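Local coordinates for protein phosphoglycerol transferase GacH (Streptococcus pyogenes MGAS5005, PDB 6DGM) that probably transfers glycerol phosphate onto the rhamnose polysaccharide of the streptococcal cell wall, using a manganese-containing extracellular domain of the alkaline phosphatase superfamily, at residues Val41-Ser46 / Phe94-Ser99; Val266-His271 / Ser312-Ala317; Tyr293-Asn298 / Phe319-Ser324; Lys304-Ile309 / Glu335-Ala340. All blocks are in the same frame, centred on the assembly; numbering follows the deposited sequence.

All four contacts pack a helix or its end against the mixed central sheet, or in contact 4 also the loop leading into its edge strand, in the sulfatase-like, probably catalytic domain. Contact 1 comes first along the chain and closes before the others open. The segments of contacts 2, 3 and 4 alternate, so these three interlock. Contacts 1 and 2 have centres about 6 Å apart and use the neighbouring strands 40-46 and 263-269. Contacts 2 and 3 share helix 314-321, their centres about 11 Å apart. Contact 4 adds helix 328-339, its centre about 14 Å from that of contact 3. Contact 2 holds two manganese ligands and contact 3 a calcium ligand.

Contact 1 (Val41-Ser46 / Phe94-Ser99); sequences VIYLLS and FQTLTS
Tyr43 of strand 40-46 sets one edge of its ring against Thr96 in the last turn of helix 89-98, and Leu97 meets the ring obliquely. The polar side of the meeting is an edge contact. CE2 of Tyr43 lies 3.4 Å from the backbone O of Thr96, close to the ring plane. CD2 of Tyr43 comes 3.6 Å from Thr96 OG1. The tyrosine and threonine side chains run alongside, pointing opposite ways. Thr96 holds OG1 between its backbone N and carbonyl carbon (chi1 73°), and the hydroxyl is hydrogen-bonded to Glu93 O one turn back. The hydroxyl of Tyr43 is hydrogen-bonded to Thr315 OG1 on helix 314-321, which ties down the far end of the ring.

The apolar part is small. Leu97 CD2 lies 4.2 Å from Tyr43 CD2. No hydrogen bond joins the two segments themselves.

All three touching residues are buried. Phe200 of strand 200-204 meets the Tyr43 ring edge-to-face and also touches Leu97. Thr96 packs on Tyr268 of strand 263-269 and on Phe314. The contact therefore seats helix 89-98, whose Thr89 binds manganese, on the middle of the sheet, with helix 314-321 alongside.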
loop_
_atom_site.group_PDB
_atom_site.type_symbol
_atom_site.label_atom_id
_atom_site.label_comp_id
_atom_site.label_asym_id
_atom_site.label_seq_id
_atom_site.Cartn_x
_atom_site.Cartn_y
_atom_site.Cartn_z
ATOM N N VAL A 41 -5.345 12.007 3.077
ATOM C CA VAL A 41 -5.022 10.748 2.422
ATOM C C VAL A 41 -4.837 9.685 3.490
ATOM O O VAL A 41 -4.149 9.919 4.496
ATOM C CB VAL A 41 -3.763 10.884 1.544
ATOM C CG1 VAL A 41 -3.314 9.526 1.098
ATOM C CG2 VAL A 41 -4.069 11.805 0.342
ATOM N N ILE A 42 -5.470 8.533 3.278
ATOM C CA ILE A 42 -5.413 7.394 4.188
ATOM C C ILE A 42 -4.860 6.203 3.413
ATOM O O ILE A 42 -5.477 5.763 2.439
ATOM C CB ILE A 42 -6.799 7.058 4.754
ATOM C CG1 ILE A 42 -7.369 8.242 5.544
ATOM C CG2 ILE A 42 -6.702 5.812 5.632
ATOM C CD1 ILE A 42 -8.881 8.174 5.752
ATOM N N TYR A 43 -3.703 5.699 3.824
ATOM C CA TYR A 43 -3.157 4.459 3.280
ATOM C C TYR A 43 -3.583 3.350 4.228
ATOM O O TYR A 43 -3.200 3.358 5.399
ATOM C CB TYR A 43 -1.634 4.505 3.156
ATOM C CG TYR A 43 -1.095 5.193 1.921
ATOM C CD1 TYR A 43 -1.883 6.056 1.171
ATOM C CD2 TYR A 43 0.216 4.994 1.515
ATOM C CE1 TYR A 43 -1.375 6.692 0.045
ATOM C CE2 TYR A 43 0.728 5.620 0.394
ATOM C CZ TYR A 43 -0.061 6.462 -0.335
ATOM O OH TYR A 43 0.447 7.085 -1.463
ATOM N N LEU A 44 -4.406 2.434 3.739
ATOM C CA LEU A 44 -5.084 1.439 4.575
ATOM C C LEU A 44 -4.601 0.071 4.116
ATOM O O LEU A 44 -5.093 -0.473 3.123
ATOM C CB LEU A 44 -6.585 1.582 4.409
ATOM C CG LEU A 44 -7.506 1.020 5.497
ATOM C CD1 LEU A 44 -7.203 -0.442 5.751
ATOM C CD2 LEU A 44 -7.390 1.803 6.775
ATOM N N LEU A 45 -3.599 -0.460 4.812
ATOM C CA LEU A 45 -3.108 -1.816 4.592
ATOM C C LEU A 45 -4.052 -2.742 5.342
ATOM O O LEU A 45 -4.093 -2.727 6.573
ATOM C CB LEU A 45 -1.673 -1.925 5.087
ATOM C CG LEU A 45 -0.921 -3.234 4.800
ATOM C CD1 LEU A 45 0.573 -3.103 5.101
ATOM C CD2 LEU A 45 -1.525 -4.427 5.577
ATOM N N SER A 46 -4.821 -3.524 4.597
ATOM C CA SER A 46 -5.824 -4.433 5.145
ATOM C C SER A 46 -5.174 -5.815 5.213
ATOM O O SER A 46 -5.048 -6.514 4.200
ATOM C CB SER A 46 -7.067 -4.419 4.262
ATOM O OG SER A 46 -8.098 -5.227 4.815
ATOM N N PHE A 94 6.482 -0.251 3.383
ATOM C CA PHE A 94 7.606 0.589 2.974
ATOM C C PHE A 94 7.458 1.049 1.530
ATOM O O PHE A 94 7.706 2.216 1.199
ATOM C CB PHE A 94 8.909 -0.216 3.121
ATOM C CG PHE A 94 10.128 0.450 2.531
ATOM C CD1 PHE A 94 10.427 0.328 1.173
ATOM C CD2 PHE A 94 11.000 1.163 3.333
ATOM C CE1 PHE A 94 11.569 0.918 0.618
ATOM C CE2 PHE A 94 12.156 1.753 2.792
ATOM C CZ PHE A 94 12.426 1.649 1.431
ATOM N N GLN A 95 7.062 0.137 0.652
ATOM C CA GLN A 95 6.944 0.469 -0.762
ATOM C C GLN A 95 5.822 1.471 -1.008
ATOM O O GLN A 95 5.961 2.375 -1.854
ATOM C CB GLN A 95 6.724 -0.812 -1.563
ATOM C CG GLN A 95 7.926 -1.739 -1.550
ATOM C CD GLN A 95 7.665 -2.999 -2.280
ATOM O OE1 GLN A 95 7.820 -3.055 -3.493
ATOM N NE2 GLN A 95 7.231 -4.031 -1.560
ATOM N N THR A 96 4.709 1.364 -0.270
ATOM C CA THR A 96 3.665 2.372 -0.462
ATOM C C THR A 96 4.168 3.759 -0.072
ATOM O O THR A 96 3.863 4.756 -0.743
ATOM C CB THR A 96 2.386 2.040 0.317
ATOM O OG1 THR A 96 2.568 2.253 1.728
ATOM C CG2 THR A 96 1.922 0.614 0.048
ATOM N N LEU A 97 4.932 3.853 1.005
ATOM C CA LEU A 97 5.322 5.166 1.495
ATOM C C LEU A 97 6.422 5.793 0.646
ATOM O O LEU A 97 6.350 6.991 0.339
ATOM C CB LEU A 97 5.790 5.067 2.938
ATOM C CG LEU A 97 4.749 4.657 3.980
ATOM C CD1 LEU A 97 5.420 4.561 5.322
ATOM C CD2 LEU A 97 3.584 5.646 4.013
ATOM N N THR A 98 7.441 5.019 0.278
ATOM C CA THR A 98 8.582 5.554 -0.453
ATOM C C THR A 98 8.420 5.486 -1.965
ATOM O O THR A 98 9.044 6.280 -2.686
ATOM C CB THR A 98 9.863 4.774 -0.109
ATOM O OG1 THR A 98 9.750 3.418 -0.557
ATOM C CG2 THR A 98 10.149 4.804 1.393
ATOM N N SER A 99 7.632 4.521 -2.448
ATOM C CA SER A 99 7.495 4.190 -3.863
ATOM C C SER A 99 8.745 3.547 -4.454
ATOM O O SER A 99 8.887 3.479 -5.671
ATOM C CB SER A 99 7.069 5.397 -4.710
ATOM O OG SER A 99 5.844 5.952 -4.248
#

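Contact 2 (Val266-His271 / Ser312-Ala317); sequences VFYGDH and SDFTAA. With MN (manganese (II) ion), chain C.
Phe314, near the start of helix 314-321, reaches across to Val266 and Tyr268 of strand 263-269. Its CB lies 4.0 Å from Val266 CG1. Phe314 CG is nearer to Val266 CG1, at 3.7 Å. This methyl sits over one ring face in a CH-pi contact, 23° off the normal, because chi1 of 180° sets it opposite the backbone N of Val266. CD1 also lies near Val266 CG1, while CD2 touches both Val266 CG1 and Tyr268 CD1. CE1 packs on Tyr293 and Ile309. Phe314 CE2 stands 3.4 Å from Tyr268 CG, over one face of the tyrosine ring. At the tip, Phe314 CZ meets Tyr268 CB at 3.6 Å. The ring planes of Tyr268 and Phe314 are inclined at 52°.

Further along the strand segment, Asp270 OD2 and His271 NE2 each bind manganese at 2.1 Å. Glu47 and Thr89 are the other protein ligands, and His271 also touches the bound sn-glycerol-1-phosphate. The chemistry is thus divided: a buried apolar and aromatic contact holds strand against helix, and the chain just beyond supplies metal ligands.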
loop_
_atom_site.group_PDB
_atom_site.type_symbol
_atom_site.label_atom_id
_atom_site.label_comp_id
_atom_site.label_asym_id
_atom_site.label_seq_id
_atom_site.Cartn_x
_atom_site.Cartn_y
_atom_site.Cartn_z
ATOM N N VAL A 266 -6.350 4.809 -0.073
ATOM C CA VAL A 266 -5.665 3.763 -0.821
ATOM C C VAL A 266 -5.781 2.503 0.031
ATOM O O VAL A 266 -5.179 2.418 1.100
ATOM C CB VAL A 266 -4.197 4.116 -1.079
ATOM C CG1 VAL A 266 -3.516 2.997 -1.854
ATOM C CG2 VAL A 266 -4.070 5.450 -1.824
ATOM N N PHE A 267 -6.587 1.546 -0.417
ATOM C CA PHE A 267 -6.939 0.356 0.347
ATOM C C PHE A 267 -6.372 -0.847 -0.384
ATOM O O PHE A 267 -6.590 -0.998 -1.584
ATOM C CB PHE A 267 -8.469 0.248 0.387
ATOM C CG PHE A 267 -8.986 -0.910 1.181
ATOM C CD1 PHE A 267 -9.090 -2.163 0.598
ATOM C CD2 PHE A 267 -9.391 -0.743 2.496
ATOM C CE1 PHE A 267 -9.571 -3.241 1.315
ATOM C CE2 PHE A 267 -9.884 -1.833 3.225
ATOM C CZ PHE A 267 -9.968 -3.078 2.621
ATOM N N TYR A 268 -5.678 -1.731 0.340
ATOM C CA TYR A 268 -5.066 -2.868 -0.328
ATOM C C TYR A 268 -4.793 -3.981 0.670
ATOM O O TYR A 268 -4.509 -3.725 1.843
ATOM C CB TYR A 268 -3.752 -2.475 -1.043
ATOM C CG TYR A 268 -2.619 -2.120 -0.099
ATOM C CD1 TYR A 268 -2.571 -0.883 0.533
ATOM C CD2 TYR A 268 -1.586 -3.028 0.150
ATOM C CE1 TYR A 268 -1.533 -0.555 1.386
ATOM C CE2 TYR A 268 -0.541 -2.707 1.008
ATOM C CZ TYR A 268 -0.518 -1.474 1.613
ATOM O OH TYR A 268 0.529 -1.170 2.450
ATOM N N GLY A 269 -4.864 -5.217 0.185
ATOM C CA GLY A 269 -4.336 -6.322 0.958
ATOM C C GLY A 269 -2.843 -6.454 0.716
ATOM O O GLY A 269 -2.345 -6.317 -0.408
ATOM N N ASP A 270 -2.101 -6.735 1.795
ATOM C CA ASP A 270 -0.645 -6.801 1.676
ATOM C C ASP A 270 -0.161 -8.075 0.989
ATOM O O ASP A 270 0.850 -8.049 0.280
ATOM C CB ASP A 270 0.044 -6.579 3.024
ATOM C CG ASP A 270 -0.434 -7.524 4.137
ATOM O OD1 ASP A 270 -1.499 -8.170 4.011
ATOM O OD2 ASP A 270 0.285 -7.636 5.155
ATOM N N HIS A 271 -0.822 -9.208 1.240
ATOM C CA HIS A 271 -0.465 -10.513 0.699
ATOM C C HIS A 271 -1.655 -11.424 0.985
ATOM O O HIS A 271 -2.532 -11.086 1.792
ATOM C CB HIS A 271 0.796 -11.092 1.381
ATOM C CG HIS A 271 0.723 -11.028 2.875
ATOM N ND1 HIS A 271 -0.058 -11.892 3.618
ATOM C CD2 HIS A 271 1.274 -10.164 3.758
ATOM C CE1 HIS A 271 0.029 -11.566 4.896
ATOM N NE2 HIS A 271 0.830 -10.522 5.007
ATOM N N SER A 312 4.503 -0.344 -4.728
ATOM C CA SER A 312 5.316 0.850 -4.885
ATOM C C SER A 312 4.685 1.878 -5.811
ATOM O O SER A 312 5.129 3.028 -5.823
ATOM C CB SER A 312 6.700 0.453 -5.412
ATOM O OG SER A 312 6.567 -0.293 -6.604
ATOM N N ASP A 313 3.670 1.490 -6.586
ATOM C CA ASP A 313 3.016 2.364 -7.540
ATOM C C ASP A 313 1.884 3.189 -6.936
ATOM O O ASP A 313 1.325 4.033 -7.634
ATOM C CB ASP A 313 2.391 1.532 -8.675
ATOM C CG ASP A 313 3.409 0.882 -9.588
ATOM O OD1 ASP A 313 4.456 1.503 -9.884
ATOM O OD2 ASP A 313 3.141 -0.269 -10.011
ATOM N N PHE A 314 1.506 2.940 -5.671
ATOM C CA PHE A 314 0.278 3.538 -5.163
ATOM C C PHE A 314 0.346 5.061 -5.152
ATOM O O PHE A 314 -0.643 5.721 -5.479
ATOM C CB PHE A 314 -0.056 3.026 -3.769
ATOM C CG PHE A 314 -0.642 1.629 -3.745
ATOM C CD1 PHE A 314 -1.390 1.124 -4.796
ATOM C CD2 PHE A 314 -0.441 0.827 -2.652
ATOM C CE1 PHE A 314 -1.913 -0.173 -4.736
ATOM C CE2 PHE A 314 -0.956 -0.458 -2.589
ATOM C CZ PHE A 314 -1.697 -0.951 -3.614
ATOM N N THR A 315 1.488 5.642 -4.771
ATOM C CA THR A 315 1.550 7.099 -4.674
ATOM C C THR A 315 1.379 7.755 -6.041
ATOM O O THR A 315 0.624 8.715 -6.185
ATOM C CB THR A 315 2.836 7.564 -3.996
ATOM O OG1 THR A 315 2.917 6.972 -2.706
ATOM C CG2 THR A 315 2.838 9.105 -3.815
ATOM N N ALA A 316 2.060 7.253 -7.062
ATOM C CA ALA A 316 1.841 7.804 -8.395
ATOM C C ALA A 316 0.385 7.650 -8.812
ATOM O O ALA A 316 -0.204 8.557 -9.418
ATOM C CB ALA A 316 2.762 7.134 -9.403
ATOM N N ALA A 317 -0.214 6.505 -8.491
ATOM C CA ALA A 317 -1.612 6.306 -8.839
ATOM C C ALA A 317 -2.518 7.237 -8.055
ATOM O O ALA A 317 -3.556 7.669 -8.567
ATOM C CB ALA A 317 -2.008 4.855 -8.619
HETATM MN MN MN C . 0.561 -9.093 6.593
#

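Contact 3 (Tyr293-Asn298 / Phe319-Ser324); sequences YFIWSN and FEHTDS. With CA (calcium ion), chain E.
His321 packs against Ile295 and Ser297 where the C-terminal end of helix 314-321 meets strand 290-297. This is helix-on-sheet packing in an alkaline phosphatase-type fold, and the helix ends in a Schellman motif at Asp323. His321 has the largest share of the buried surface. Its CG stands opposite the backbone N (chi1 -179°), which swings the imidazole over the strand.

Ile295 brings CG2 to 3.8 Å from His321 CG. The carbonyl O of Ile295 lies over one ring face, 3.6 Å from His321 CE1. Ser297 comes from another direction. Its OG approaches the ring edge, near the plane, 3.4 Å from His321 CD2. The polar ends look to further partners: Ser297 OG is hydrogen-bonded to Thr264 OG1, while His321 uses NE2 with Asn301 OD1 and ND1 with Thr76 OG1. Both imidazole nitrogens are thereby engaged, which should fix the rotation of the ring.

Beyond the helix end, Ser324 OG donates to Thr322 OG1. The turn also presents Asp323 to a calcium ion, to which Asp31 contributes its backbone O. Asp323 OD1 binds the metal at 2.4 Å, and OD2 accepts a 2.8 Å hydrogen bond from a calcium-bound water.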
loop_
_atom_site.group_PDB
_atom_site.type_symbol
_atom_site.label_atom_id
_atom_site.label_comp_id
_atom_site.label_asym_id
_atom_site.label_seq_id
_atom_site.Cartn_x
_atom_site.Cartn_y
_atom_site.Cartn_z
ATOM N N TYR A 293 -6.858 -4.088 -4.550
ATOM C CA TYR A 293 -6.666 -2.710 -4.125
ATOM C C TYR A 293 -7.748 -1.822 -4.733
ATOM O O TYR A 293 -8.333 -2.127 -5.776
ATOM C CB TYR A 293 -5.276 -2.148 -4.499
ATOM C CG TYR A 293 -5.214 -1.573 -5.907
ATOM C CD1 TYR A 293 -5.511 -0.234 -6.139
ATOM C CD2 TYR A 293 -4.893 -2.372 -7.008
ATOM C CE1 TYR A 293 -5.494 0.288 -7.410
ATOM C CE2 TYR A 293 -4.875 -1.851 -8.291
ATOM C CZ TYR A 293 -5.168 -0.518 -8.484
ATOM O OH TYR A 293 -5.157 0.038 -9.741
ATOM N N PHE A 294 -7.993 -0.700 -4.067
ATOM C CA PHE A 294 -8.770 0.383 -4.655
ATOM C C PHE A 294 -8.247 1.720 -4.149
ATOM O O PHE A 294 -7.609 1.810 -3.095
ATOM C CB PHE A 294 -10.289 0.232 -4.445
ATOM C CG PHE A 294 -10.762 0.328 -3.012
ATOM C CD1 PHE A 294 -10.844 1.546 -2.375
ATOM C CD2 PHE A 294 -11.190 -0.806 -2.330
ATOM C CE1 PHE A 294 -11.298 1.648 -1.077
ATOM C CE2 PHE A 294 -11.666 -0.711 -1.030
ATOM C CZ PHE A 294 -11.727 0.519 -0.405
ATOM N N ILE A 295 -8.524 2.761 -4.929
ATOM C CA ILE A 295 -8.177 4.133 -4.599
ATOM C C ILE A 295 -9.485 4.903 -4.725
ATOM O O ILE A 295 -10.015 5.042 -5.831
ATOM C CB ILE A 295 -7.092 4.699 -5.525
ATOM C CG1 ILE A 295 -5.812 3.852 -5.421
ATOM C CG2 ILE A 295 -6.801 6.138 -5.140
ATOM C CD1 ILE A 295 -4.655 4.308 -6.321
ATOM N N TRP A 296 -10.044 5.329 -3.585
ATOM C CA TRP A 296 -11.402 5.860 -3.512
ATOM C C TRP A 296 -11.376 7.205 -2.803
ATOM O O TRP A 296 -10.813 7.312 -1.709
ATOM C CB TRP A 296 -12.283 4.894 -2.709
ATOM C CG TRP A 296 -13.707 5.337 -2.460
ATOM C CD1 TRP A 296 -14.795 5.021 -3.208
ATOM C CD2 TRP A 296 -14.185 6.152 -1.381
ATOM N NE1 TRP A 296 -15.921 5.585 -2.671
ATOM C CE2 TRP A 296 -15.575 6.289 -1.549
ATOM C CE3 TRP A 296 -13.570 6.788 -0.301
ATOM C CZ2 TRP A 296 -16.372 7.028 -0.665
ATOM C CZ3 TRP A 296 -14.353 7.513 0.577
ATOM C CH2 TRP A 296 -15.744 7.624 0.396
ATOM N N SER A 297 -12.002 8.215 -3.419
ATOM C CA SER A 297 -12.201 9.534 -2.830
ATOM C C SER A 297 -13.652 9.699 -2.388
ATOM O O SER A 297 -14.566 9.052 -2.909
ATOM C CB SER A 297 -11.861 10.646 -3.831
ATOM O OG SER A 297 -10.566 10.499 -4.374
ATOM N N ASN A 298 -13.859 10.596 -1.431
ATOM C CA ASN A 298 -15.180 10.785 -0.843
ATOM C C ASN A 298 -16.066 11.733 -1.630
ATOM O O ASN A 298 -17.174 12.033 -1.177
ATOM C CB ASN A 298 -15.065 11.222 0.618
ATOM C CG ASN A 298 -14.523 12.616 0.778
ATOM O OD1 ASN A 298 -13.908 13.185 -0.140
ATOM N ND2 ASN A 298 -14.740 13.182 1.954
ATOM N N PHE A 319 -1.687 10.345 -6.991
ATOM C CA PHE A 319 -1.599 11.647 -7.643
ATOM C C PHE A 319 -2.460 11.687 -8.898
ATOM O O PHE A 319 -3.150 12.681 -9.157
ATOM C CB PHE A 319 -0.148 11.968 -8.001
ATOM C CG PHE A 319 0.654 12.574 -6.871
ATOM C CD1 PHE A 319 1.162 11.786 -5.853
ATOM C CD2 PHE A 319 0.917 13.932 -6.846
ATOM C CE1 PHE A 319 1.913 12.353 -4.826
ATOM C CE2 PHE A 319 1.648 14.500 -5.826
ATOM C CZ PHE A 319 2.147 13.721 -4.812
ATOM N N GLU A 320 -2.426 10.620 -9.702
ATOM C CA GLU A 320 -3.231 10.609 -10.919
ATOM C C GLU A 320 -4.720 10.618 -10.588
ATOM O O GLU A 320 -5.503 11.362 -11.197
ATOM C CB GLU A 320 -2.886 9.391 -11.769
ATOM C CG GLU A 320 -3.606 9.381 -13.098
ATOM C CD GLU A 320 -3.487 8.065 -13.813
ATOM O OE1 GLU A 320 -3.592 7.000 -13.145
ATOM O OE2 GLU A 320 -3.289 8.093 -15.038
ATOM N N HIS A 321 -5.134 9.780 -9.634
ATOM C CA HIS A 321 -6.554 9.669 -9.311
ATOM C C HIS A 321 -7.107 10.997 -8.814
ATOM O O HIS A 321 -8.217 11.393 -9.183
ATOM C CB HIS A 321 -6.785 8.558 -8.270
ATOM C CG HIS A 321 -8.221 8.370 -7.918
ATOM N ND1 HIS A 321 -9.094 7.675 -8.725
ATOM C CD2 HIS A 321 -8.950 8.827 -6.874
ATOM C CE1 HIS A 321 -10.305 7.711 -8.192
ATOM N NE2 HIS A 321 -10.243 8.397 -7.064
ATOM N N THR A 322 -6.342 11.704 -7.985
ATOM C CA THR A 322 -6.760 12.981 -7.445
ATOM C C THR A 322 -6.397 14.164 -8.337
ATOM O O THR A 322 -6.664 15.304 -7.945
ATOM C CB THR A 322 -6.147 13.205 -6.062
ATOM O OG1 THR A 322 -4.721 13.259 -6.155
ATOM C CG2 THR A 322 -6.566 12.094 -5.116
ATOM N N ASP A 323 -5.789 13.928 -9.502
ATOM C CA ASP A 323 -5.404 14.996 -10.441
ATOM C C ASP A 323 -4.477 16.021 -9.787
ATOM O O ASP A 323 -4.592 17.231 -10.010
ATOM C CB ASP A 323 -6.636 15.666 -11.059
ATOM C CG ASP A 323 -6.349 16.274 -12.415
ATOM O OD1 ASP A 323 -5.652 15.618 -13.219
ATOM O OD2 ASP A 323 -6.841 17.389 -12.677
ATOM N N SER A 324 -3.536 15.531 -8.980
ATOM C CA SER A 324 -2.615 16.385 -8.241
ATOM C C SER A 324 -1.295 16.569 -8.985
ATOM O O SER A 324 -0.793 15.645 -9.629
ATOM C CB SER A 324 -2.335 15.783 -6.860
ATOM O OG SER A 324 -3.522 15.801 -6.094
HETATM CA CA CA E . -6.288 16.189 -15.478
HETATM O O HOH W 1 -7.188 18.473 -15.271
HETATM O O HOH W 2 -4.029 14.887 -16.137
HETATM O O HOH W 3 -7.050 16.430 -18.087
#

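Contact 4 (Lys304-Ile309 / Glu335-Ala340); sequences KNHPLI and EVLNKA
The backbones approach most closely at two places, with CA atoms 8.1 Å apart for His306 and Asn338 and 7.1 Å apart for Ile309 and Leu337. Leu337 carries the apolar contact. Its CG sits 3.6 Å from His306 CE1. One methyl, CD1, lies over a face of the imidazole in a CH-pi contact, 24° off the ring normal. Leu337 CD1 also touches Ile309 CG2 at 3.8 Å, so it bridges the histidine and the strand. The leucine side chain lies roughly perpendicular to that of His306.

Asn338 meets the ring differently. Its OD1 comes to the edge, in the plane, 3.1 Å from His306 CE1. Amide and imidazole are nearly coplanar, with planes 15° apart. The short approach is to a carbon, and no direct hydrogen bond joins the segments.

A water makes the polar link instead. It lies in the ring plane, 2.8 Å from His306 ND1, and donates to the backbone O of Leu337. On the other nitrogen, His306 NE2 is hydrogen-bonded to Glu320 OE1. Both ring nitrogens thus have partners, and the imidazole is tied directly to helix 314-321 and, through the water, to helix 328-339.

Leu337 also touches Ala317, and Ile309 touches Phe314 and Tyr293. This is plain helix-on-sheet packing in an alpha/beta fold, with helix 328-339 lying against edge strand 308-310 and the loop before it.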
loop_
_atom_site.group_PDB
_atom_site.type_symbol
_atom_site.label_atom_id
_atom_site.label_comp_id
_atom_site.label_asym_id
_atom_site.label_seq_id
_atom_site.Cartn_x
_atom_site.Cartn_y
_atom_site.Cartn_z
ATOM N N LYS A 304 -9.440 5.147 -13.284
ATOM C CA LYS A 304 -8.277 5.027 -14.145
ATOM C C LYS A 304 -7.965 3.550 -14.363
ATOM O O LYS A 304 -8.212 2.709 -13.494
ATOM C CB LYS A 304 -7.071 5.706 -13.492
ATOM C CG LYS A 304 -7.296 7.163 -13.081
ATOM C CD LYS A 304 -7.424 8.061 -14.296
ATOM C CE LYS A 304 -7.595 9.529 -13.890
ATOM N NZ LYS A 304 -7.648 10.431 -15.072
ATOM N N ASN A 305 -7.419 3.238 -15.531
ATOM C CA ASN A 305 -7.216 1.849 -15.942
ATOM C C ASN A 305 -5.851 1.387 -15.455
ATOM O O ASN A 305 -4.828 1.673 -16.086
ATOM C CB ASN A 305 -7.318 1.747 -17.461
ATOM C CG ASN A 305 -7.150 0.323 -17.963
ATOM O OD1 ASN A 305 -7.470 -0.634 -17.263
ATOM N ND2 ASN A 305 -6.654 0.180 -19.178
ATOM N N HIS A 306 -5.837 0.654 -14.339
ATOM C CA HIS A 306 -4.612 0.094 -13.767
ATOM C C HIS A 306 -4.932 -1.280 -13.198
ATOM O O HIS A 306 -4.982 -1.475 -11.976
ATOM C CB HIS A 306 -4.060 1.007 -12.670
ATOM C CG HIS A 306 -3.589 2.334 -13.175
ATOM N ND1 HIS A 306 -2.542 2.462 -14.064
ATOM C CD2 HIS A 306 -4.037 3.588 -12.935
ATOM C CE1 HIS A 306 -2.355 3.742 -14.336
ATOM N NE2 HIS A 306 -3.251 4.446 -13.667
ATOM N N PRO A 307 -5.151 -2.270 -14.066
ATOM C CA PRO A 307 -5.660 -3.567 -13.573
ATOM C C PRO A 307 -4.681 -4.331 -12.705
ATOM O O PRO A 307 -5.119 -5.168 -11.902
ATOM C CB PRO A 307 -5.987 -4.346 -14.852
ATOM C CG PRO A 307 -5.205 -3.649 -15.949
ATOM C CD PRO A 307 -5.096 -2.203 -15.539
ATOM N N LEU A 308 -3.382 -4.078 -12.843
ATOM C CA LEU A 308 -2.361 -4.817 -12.107
ATOM C C LEU A 308 -1.203 -3.857 -11.879
ATOM O O LEU A 308 -0.544 -3.426 -12.838
ATOM C CB LEU A 308 -1.907 -6.032 -12.910
ATOM C CG LEU A 308 -0.685 -6.792 -12.398
ATOM C CD1 LEU A 308 -0.874 -7.210 -10.974
ATOM C CD2 LEU A 308 -0.413 -7.991 -13.289
ATOM N N ILE A 309 -0.946 -3.531 -10.614
ATOM C CA ILE A 309 0.142 -2.637 -10.250
ATOM C C ILE A 309 0.857 -3.220 -9.038
ATOM O O ILE A 309 0.449 -4.234 -8.472
ATOM C CB ILE A 309 -0.336 -1.202 -9.980
ATOM C CG1 ILE A 309 -1.260 -1.142 -8.765
ATOM C CG2 ILE A 309 -1.036 -0.632 -11.239
ATOM C CD1 ILE A 309 -1.796 0.269 -8.507
ATOM N N GLU A 335 5.669 7.510 -14.858
ATOM C CA GLU A 335 6.169 6.733 -15.992
ATOM C C GLU A 335 6.319 5.258 -15.627
ATOM O O GLU A 335 5.988 4.376 -16.428
ATOM C CB GLU A 335 7.502 7.305 -16.467
ATOM C CG GLU A 335 7.350 8.621 -17.195
ATOM C CD GLU A 335 6.811 8.429 -18.604
ATOM O OE1 GLU A 335 7.595 8.040 -19.495
ATOM O OE2 GLU A 335 5.603 8.656 -18.808
ATOM N N VAL A 336 6.815 4.965 -14.422
ATOM C CA VAL A 336 6.889 3.575 -13.969
ATOM C C VAL A 336 5.497 2.960 -13.912
ATOM O O VAL A 336 5.253 1.881 -14.464
ATOM C CB VAL A 336 7.617 3.472 -12.617
ATOM C CG1 VAL A 336 7.566 2.040 -12.077
ATOM C CG2 VAL A 336 9.066 3.965 -12.756
ATOM N N LEU A 337 4.567 3.639 -13.235
ATOM C CA LEU A 337 3.200 3.133 -13.110
ATOM C C LEU A 337 2.629 2.770 -14.475
ATOM O O LEU A 337 2.068 1.684 -14.659
ATOM C CB LEU A 337 2.320 4.193 -12.437
ATOM C CG LEU A 337 0.796 4.055 -12.543
ATOM C CD1 LEU A 337 0.297 2.872 -11.703
ATOM C CD2 LEU A 337 0.120 5.360 -12.086
ATOM N N ASN A 338 2.790 3.654 -15.453
ATOM C CA ASN A 338 2.122 3.474 -16.730
ATOM C C ASN A 338 2.887 2.592 -17.701
ATOM O O ASN A 338 2.261 1.909 -18.520
ATOM C CB ASN A 338 1.869 4.839 -17.384
ATOM C CG ASN A 338 0.746 5.603 -16.703
ATOM O OD1 ASN A 338 -0.231 5.006 -16.248
ATOM N ND2 ASN A 338 0.875 6.929 -16.639
ATOM N N LYS A 339 4.220 2.603 -17.659
ATOM C CA LYS A 339 4.986 1.980 -18.726
ATOM C C LYS A 339 6.040 0.976 -18.286
ATOM O O LYS A 339 6.641 0.335 -19.160
ATOM C CB LYS A 339 5.685 3.048 -19.580
ATOM C CG LYS A 339 4.761 4.133 -20.115
ATOM C CD LYS A 339 5.553 5.202 -20.843
ATOM C CE LYS A 339 4.692 6.409 -21.165
ATOM N NZ LYS A 339 5.484 7.477 -21.840
ATOM N N ALA A 340 6.312 0.825 -16.990
ATOM C CA ALA A 340 7.462 0.014 -16.616
ATOM C C ALA A 340 7.249 -0.777 -15.338
ATOM O O ALA A 340 8.227 -1.138 -14.672
ATOM C CB ALA A 340 8.729 0.890 -16.520
HETATM O O HOH W 4 -0.738 0.595 -15.020
#